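Local coordinates for uncharacterized protein, cytosolic disulfide reductase DsbM (Pseudomonas aeruginosa PAO1, PDB 5HFI) that probably acts as a cytosolic disulfide reductase of the thioredoxin superfamily, here caught as a mixed disulfide with glutathione, at residues C17-G22 against A70-Q75. Residues are numbered along the deposited sequence; the frame is centred on the assembly and turned at random.
Sequences CGWCYG and AQLTGQ. With GSH (glutathione), chain B.
Gly22 and Thr73 bring the two backbones closest, their CA atoms 5.7 Å apart, where the short helix 18-22 meets the end of helix 64-73. With no side chain on Gly22, the Thr73 methyl can settle on its backbone, CG2 lying 3.4 Å from Gly22 O. The Thr73 hydroxyl sits between its own backbone N and carbonyl carbon (chi1 65°) and accepts from Gln75 N, an ST turn that follows the helix end, where Gly74 takes positive phi; it is also hydrogen-bonded to Ile69 O. The first torsion of Gln75 sets its CG 3.9 Å from Gly22 CA, and the bend at chi2 (-72°) brings one end of the amide over a face of the Tyr21 ring, toward the rim, the two planes 47° apart. That same end comes close to the carbonyl O of Tyr21. Gln75 CB comes against the ring at CE2, and the Tyr21 hydroxyl is hydrogen-bonded to Pro76 O, just beyond. On the glutathione side, Leu72 CD2 meets the edge of the Trp19 indole, 3.7 Å from CH2, whereas one indole face carries glutathione, its CA1 3.6 Å from Trp19 CG. Cys17, the N-cap residue, opens a CxxC helix of thioredoxin type, and its SG is bonded covalently to glutathione SG2 at 2.0 Å. Residues 70-75 thus touch the active-site helix through Trp19, Tyr21 and Gly22 and leave the cysteines alone, which is more consistent with bordering the glutathione site, through Trp19, than with taking part at the sulfurs.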
loop_
_atom_site.group_PDB
_atom_site.type_symbol
_atom_site.label_atom_id
_atom_site.label_comp_id
_atom_site.label_asym_id
_atom_site.label_seq_id
_atom_site.Cartn_x
_atom_site.Cartn_y
_atom_site.Cartn_z
ATOM N N CYS A 17 0.062 6.845 -0.802
ATOM C CA CYS A 17 0.496 7.192 -2.147
ATOM C C CYS A 17 -0.620 6.852 -3.127
ATOM O O CYS A 17 -1.017 5.686 -3.241
ATOM C CB CYS A 17 1.779 6.447 -2.507
ATOM S SG CYS A 17 2.273 6.639 -4.228
ATOM N N GLY A 18 -1.134 7.871 -3.820
ATOM C CA GLY A 18 -2.232 7.641 -4.746
ATOM C C GLY A 18 -1.873 6.670 -5.854
ATOM O O GLY A 18 -2.699 5.857 -6.276
ATOM N N TRP A 19 -0.634 6.737 -6.342
ATOM C CA TRP A 19 -0.238 5.835 -7.415
ATOM C C TRP A 19 -0.123 4.397 -6.928
ATOM O O TRP A 19 -0.317 3.465 -7.715
ATOM C CB TRP A 19 1.068 6.311 -8.045
ATOM C CG TRP A 19 0.843 7.444 -8.988
ATOM C CD1 TRP A 19 1.214 8.744 -8.815
ATOM C CD2 TRP A 19 0.163 7.381 -10.246
ATOM N NE1 TRP A 19 0.817 9.495 -9.896
ATOM C CE2 TRP A 19 0.171 8.680 -10.789
ATOM C CE3 TRP A 19 -0.444 6.350 -10.970
ATOM C CZ2 TRP A 19 -0.406 8.976 -12.022
ATOM C CZ3 TRP A 19 -1.019 6.647 -12.194
ATOM C CH2 TRP A 19 -0.995 7.949 -12.707
ATOM N N CYS A 20 0.182 4.190 -5.644
ATOM C CA CYS A 20 0.129 2.835 -5.102
ATOM C C CYS A 20 -1.294 2.298 -5.129
ATOM O O CYS A 20 -1.516 1.128 -5.456
ATOM C CB CYS A 20 0.692 2.805 -3.683
ATOM S SG CYS A 20 2.485 2.988 -3.631
ATOM N N TYR A 21 -2.272 3.146 -4.801
ATOM C CA TYR A 21 -3.669 2.751 -4.934
ATOM C C TYR A 21 -4.014 2.466 -6.391
ATOM O O TYR A 21 -4.753 1.521 -6.689
ATOM C CB TYR A 21 -4.571 3.841 -4.359
ATOM C CG TYR A 21 -6.052 3.558 -4.482
ATOM C CD1 TYR A 21 -6.607 2.403 -3.947
ATOM C CD2 TYR A 21 -6.898 4.461 -5.113
ATOM C CE1 TYR A 21 -7.963 2.148 -4.050
ATOM C CE2 TYR A 21 -8.254 4.215 -5.221
ATOM C CZ TYR A 21 -8.780 3.057 -4.688
ATOM O OH TYR A 21 -10.132 2.812 -4.793
ATOM N N GLY A 22 -3.472 3.264 -7.314
ATOM C CA GLY A 22 -3.649 2.971 -8.725
ATOM C C GLY A 22 -3.058 1.635 -9.127
ATOM O O GLY A 22 -3.534 1.001 -10.071
ATOM N N ALA A 70 -7.614 7.834 -11.549
ATOM C CA ALA A 70 -8.867 7.174 -11.901
ATOM C C ALA A 70 -8.996 7.006 -13.409
ATOM O O ALA A 70 -9.428 5.949 -13.888
ATOM C CB ALA A 70 -10.052 7.961 -11.341
ATOM N N GLN A 71 -8.620 8.034 -14.174
ATOM C CA GLN A 71 -8.668 7.938 -15.630
ATOM C C GLN A 71 -7.737 6.847 -16.145
ATOM O O GLN A 71 -8.092 6.099 -17.063
ATOM C CB GLN A 71 -8.302 9.285 -16.258
ATOM C CG GLN A 71 -9.303 10.403 -16.005
ATOM C CD GLN A 71 -8.898 11.708 -16.666
ATOM O OE1 GLN A 71 -7.763 12.164 -16.521
ATOM N NE2 GLN A 71 -9.826 12.319 -17.394
ATOM N N LEU A 72 -6.545 6.734 -15.562
ATOM C CA LEU A 72 -5.548 5.800 -16.072
ATOM C C LEU A 72 -5.818 4.368 -15.622
ATOM O O LEU A 72 -5.644 3.428 -16.406
ATOM C CB LEU A 72 -4.150 6.232 -15.626
ATOM C CG LEU A 72 -2.952 5.408 -16.113
ATOM C CD1 LEU A 72 -3.060 5.064 -17.594
ATOM C CD2 LEU A 72 -1.652 6.126 -15.815
ATOM N N THR A 73 -6.233 4.178 -14.372
ATOM C CA THR A 73 -6.329 2.849 -13.784
ATOM C C THR A 73 -7.756 2.362 -13.577
ATOM O O THR A 73 -7.946 1.174 -13.293
ATOM C CB THR A 73 -5.604 2.809 -12.430
ATOM O OG1 THR A 73 -6.274 3.671 -11.499
ATOM C CG2 THR A 73 -4.166 3.271 -12.588
ATOM N N GLY A 74 -8.753 3.233 -13.698
ATOM C CA GLY A 74 -10.108 2.847 -13.358
ATOM C C GLY A 74 -10.371 2.677 -11.879
ATOM O O GLY A 74 -11.464 2.242 -11.506
ATOM N N GLN A 75 -9.407 3.005 -11.024
ATOM C CA GLN A 75 -9.606 2.858 -9.592
ATOM C C GLN A 75 -10.618 3.887 -9.092
ATOM O O GLN A 75 -10.586 5.048 -9.513
ATOM C CB GLN A 75 -8.280 3.014 -8.847
ATOM C CG GLN A 75 -7.383 1.779 -8.901
ATOM C CD GLN A 75 -7.903 0.635 -8.046
ATOM O OE1 GLN A 75 -7.500 0.475 -6.893
ATOM N NE2 GLN A 75 -8.792 -0.174 -8.610
HETATM N N1 GSH B . 4.085 6.096 -10.789
HETATM C CA1 GSH B . 3.749 7.465 -11.140
HETATM C C1 GSH B . 4.043 7.710 -12.618
HETATM O O11 GSH B . 4.573 8.793 -12.981
HETATM O O12 GSH B . 3.756 6.829 -13.472
HETATM C CB1 GSH B . 4.579 8.423 -10.288
HETATM C CG1 GSH B . 4.790 7.797 -8.914
HETATM C CD1 GSH B . 4.899 8.884 -7.848
HETATM O OE1 GSH B . 5.120 10.007 -8.159
HETATM N N2 GSH B . 4.723 8.535 -6.450
HETATM C CA2 GSH B . 4.830 9.557 -5.427
HETATM C C2 GSH B . 6.303 9.674 -5.033
HETATM O O2 GSH B . 6.865 8.743 -4.556
HETATM C CB2 GSH B . 3.993 9.169 -4.206
HETATM S SG2 GSH B . 2.334 8.597 -4.690
HETATM N N3 GSH B . 7.019 10.917 -5.254
HETATM C CA3 GSH B . 8.421 11.028 -4.890
HETATM C C3 GSH B . 8.572 10.927 -3.374
HETATM O O31 GSH B . 9.438 10.159 -2.879
HETATM O O32 GSH B . 7.830 11.610 -2.622
#